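Local coordinates for periplasmic sugar-binding protein (Chloroflexus aurantiacus, PDB 4RXU) that binds D-glucose between its two lobes and probably delivers sugar to an ABC-type transporter as its periplasmic solute-binding component, at residues A[259-264]-A[289-294]. Residues are numbered along the deposited sequence; the frame is centred on the assembly and turned at random.
Sequences IADAFA and DGRQSM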
ATOM      1  N   ILE A 259     -12.380   7.054   7.306  1.00  8.26           N
ATOM      2  CA  ILE A 259     -13.549   7.079   6.442  1.00  9.37           C
ATOM      3  C   ILE A 259     -14.728   6.377   7.105  1.00 12.93           C
ATOM      4  O   ILE A 259     -15.849   6.905   7.151  1.00  9.40           O
ATOM      5  CB  ILE A 259     -13.225   6.457   5.054  1.00 10.44           C
ATOM      6  CG1 ILE A 259     -12.203   7.346   4.319  1.00 11.80           C
ATOM      7  CG2 ILE A 259     -14.491   6.272   4.239  1.00 10.10           C
ATOM      8  CD1 ILE A 259     -11.441   6.670   3.200  1.00 12.14           C
ATOM      9  N   ALA A 260     -14.465   5.200   7.654  1.00  8.94           N
ATOM     10  CA  ALA A 260     -15.487   4.492   8.436  1.00 11.05           C
ATOM     11  C   ALA A 260     -16.051   5.350   9.565  1.00  9.34           C
ATOM     12  O   ALA A 260     -17.259   5.348   9.796  1.00 12.13           O
ATOM     13  CB  ALA A 260     -14.930   3.189   8.991  1.00 11.29           C
ATOM     14  N   ASP A 261     -15.194   6.107  10.233  1.00  9.61           N
ATOM     15  CA  ASP A 261     -15.634   6.999  11.318  1.00 10.93           C
ATOM     16  C   ASP A 261     -16.638   8.029  10.811  1.00 13.91           C
ATOM     17  O   ASP A 261     -17.647   8.307  11.459  1.00 14.85           O
ATOM     18  CB  ASP A 261     -14.453   7.723  11.992  1.00 12.54           C
ATOM     19  CG  ASP A 261     -13.566   6.808  12.824  1.00 10.59           C
ATOM     20  OD1 ASP A 261     -13.931   5.628  13.097  1.00 12.86           O
ATOM     21  OD2 ASP A 261     -12.465   7.300  13.187  1.00 15.40           O
ATOM     22  N   ALA A 262     -16.374   8.589   9.641  1.00 11.67           N
ATOM     23  CA  ALA A 262     -17.327   9.536   9.030  1.00 12.67           C
ATOM     24  C   ALA A 262     -18.660   8.888   8.654  1.00 10.53           C
ATOM     25  O   ALA A 262     -19.745   9.427   8.929  1.00 14.56           O
ATOM     26  CB  ALA A 262     -16.693  10.180   7.801  1.00 11.80           C
ATOM     27  N   PHE A 263     -18.576   7.736   7.980  1.00  8.71           N
ATOM     28  CA  PHE A 263     -19.767   7.011   7.531  1.00 10.89           C
ATOM     29  C   PHE A 263     -20.597   6.470   8.700  1.00 13.15           C
ATOM     30  O   PHE A 263     -21.829   6.503   8.648  1.00 12.10           O
ATOM     31  CB  PHE A 263     -19.382   5.890   6.569  1.00 11.77           C
ATOM     32  CG  PHE A 263     -19.202   6.355   5.134  1.00 11.89           C
ATOM     33  CD1 PHE A 263     -18.088   7.081   4.748  1.00 10.83           C
ATOM     34  CD2 PHE A 263     -20.178   6.097   4.186  1.00 10.21           C
ATOM     35  CE1 PHE A 263     -17.921   7.494   3.428  1.00 11.99           C
ATOM     36  CE2 PHE A 263     -20.023   6.507   2.867  1.00 12.83           C
ATOM     37  CZ  PHE A 263     -18.891   7.212   2.497  1.00 13.19           C
ATOM     38  N   ALA A 264     -19.927   6.033   9.766  1.00 12.19           N
ATOM     39  CA  ALA A 264     -20.621   5.511  10.956  1.00 11.98           C
ATOM     40  C   ALA A 264     -21.481   6.583  11.606  1.00 15.96           C
ATOM     41  O   ALA A 264     -22.512   6.290  12.198  1.00 17.60           O
ATOM     42  CB  ALA A 264     -19.621   4.979  11.960  1.00 12.36           C
ATOM     43  N   ASP A 289     -14.513  -5.702  16.006  1.00  9.69           N
ATOM     44  CA  ASP A 289     -15.636  -4.967  16.554  1.00 12.26           C
ATOM     45  C   ASP A 289     -16.706  -4.592  15.536  1.00  9.51           C
ATOM     46  O   ASP A 289     -17.688  -3.925  15.893  1.00 11.97           O
ATOM     47  CB  ASP A 289     -15.158  -3.691  17.227  1.00 11.85           C
ATOM     48  CG  ASP A 289     -14.308  -3.940  18.464  1.00 12.26           C
ATOM     49  OD1 ASP A 289     -14.319  -5.044  19.031  1.00 15.04           O
ATOM     50  OD2 ASP A 289     -13.618  -3.001  18.883  1.00 11.00           O
ATOM     51  N   GLY A 290     -16.540  -5.012  14.288  1.00 10.69           N
ATOM     52  CA  GLY A 290     -17.552  -4.779  13.265  1.00 11.02           C
ATOM     53  C   GLY A 290     -17.578  -3.378  12.680  1.00 11.96           C
ATOM     54  O   GLY A 290     -18.602  -2.946  12.174  1.00 17.31           O
ATOM     55  N   ARG A 291     -16.453  -2.685  12.749  1.00  9.57           N
ATOM     56  CA  ARG A 291     -16.360  -1.288  12.276  1.00 10.41           C
ATOM     57  C   ARG A 291     -15.582  -1.148  10.988  1.00  9.56           C
ATOM     58  O   ARG A 291     -15.691  -0.116  10.335  1.00 10.32           O
ATOM     59  CB  ARG A 291     -15.725  -0.389  13.331  1.00 10.44           C
ATOM     60  CG  ARG A 291     -16.414  -0.422  14.690  1.00 12.36           C
ATOM     61  CD  ARG A 291     -16.058   0.782  15.505  1.00 15.05           C
ATOM     62  NE  ARG A 291     -16.730   1.915  14.897  1.00 18.23           N
ATOM     63  CZ  ARG A 291     -16.352   3.178  15.001  1.00 18.72           C
ATOM     64  NH1 ARG A 291     -15.288   3.519  15.706  1.00 18.87           N
ATOM     65  NH2 ARG A 291     -17.064   4.101  14.377  1.00 26.67           N
ATOM     66  N   GLN A 292     -14.830  -2.182  10.616  1.00  8.90           N
ATOM     67  CA  GLN A 292     -14.160  -2.239   9.328  1.00  9.57           C
ATOM     68  C   GLN A 292     -14.391  -3.648   8.825  1.00 10.51           C
ATOM     69  O   GLN A 292     -14.382  -4.584   9.596  1.00 10.49           O
ATOM     70  CB  GLN A 292     -12.671  -1.952   9.498  1.00 10.53           C
ATOM     71  CG  GLN A 292     -11.821  -2.154   8.241  1.00  9.29           C
ATOM     72  CD  GLN A 292     -10.366  -1.710   8.408  1.00  8.73           C
ATOM     73  OE1 GLN A 292     -10.038  -0.825   9.222  1.00  9.58           O
ATOM     74  NE2 GLN A 292      -9.491  -2.265   7.566  1.00  8.68           N
ATOM     75  N   SER A 293     -14.622  -3.812   7.539  1.00  9.21           N
ATOM     76  CA  SER A 293     -15.071  -5.107   7.015  1.00  9.60           C
ATOM     77  C   SER A 293     -13.939  -6.088   6.765  1.00 11.61           C
ATOM     78  O   SER A 293     -14.051  -7.285   7.004  1.00 11.20           O
ATOM     79  CB  SER A 293     -15.869  -4.915   5.706  1.00 11.16           C
ATOM     80  OG  SER A 293     -16.859  -3.938   5.865  1.00 11.36           O
ATOM     81  N   MET A 294     -12.839  -5.572   6.248  1.00  9.29           N
ATOM     82  CA  MET A 294     -11.713  -6.404   5.879  1.00 10.44           C
ATOM     83  C   MET A 294     -10.455  -5.604   5.800  1.00  7.45           C
ATOM     84  O   MET A 294     -10.483  -4.391   5.679  1.00  9.04           O
ATOM     85  CB  MET A 294     -11.925  -7.084   4.523  1.00 10.49           C
ATOM     86  CG  MET A 294     -11.971  -6.126   3.331  1.00 11.18           C
ATOM     87  SD  MET A 294     -10.341  -5.708   2.532  1.00  4.79           S
ATOM     88  CE  MET A 294     -10.348  -6.960   1.230  1.00 11.45           C
TER
HETATM   89  O   HOH W   1     -17.802   7.286  14.057  1.00 20.64           O
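Arg291 carries this contact almost alone, reaching from the loop that follows helix 281-288 to three residues on one side of helix 253-264. The tight end is at its backbone: the buried methyl of Ala260 points at the loop and rests on the carbonyl oxygen, CB to Arg291 O 3.6 Å. That oxygen also accepts a hydrogen bond from the hydroxyl of Tyr272.

Further out the packing gives way to charge and water. The arginine chain runs extended as far as CD and then bends at chi3 (71°), which turns the guanidinium over toward the last turn of the helix. There NH2 meets the methyl of Ala264, 3.6 Å from its CB, at the edge of the group and near its plane. Asp261 OD1 sits 3.6 Å from Arg291 NH1 but off the guanidinium plane; carboxylate and guanidinium lie nearly parallel, 15° apart, and the long salt bridge is electrostatic rather than a directed N-H bond. The firmer partner of OD1 is the hydroxyl of Tyr286, which hydrogen-bonds to it. A water in the guanidinium plane accepts a hydrogen bond from Arg291 NH2, 3.3 Å from its oxygen. The same water donates to Asp261 O at 2.8 Å. Were Arg291 replaced by an alanine, the water would probably lose one of its two partners here and Asp261 this neighbouring positive charge, while the backbone contact to Ala260 could persist.

In the fold, helix 253-264 lies against edge strand 269-274 of the four-stranded parallel sheet, with Tyr272 of that strand touching both Ala260 and Ala264. Helix 281-288 ends in a Schellman motif at Gly290, and the loop then leads from this lobe into strand 295-298 of the mixed sheet, one of the chain crossings between the two lobes of a periplasmic binding protein.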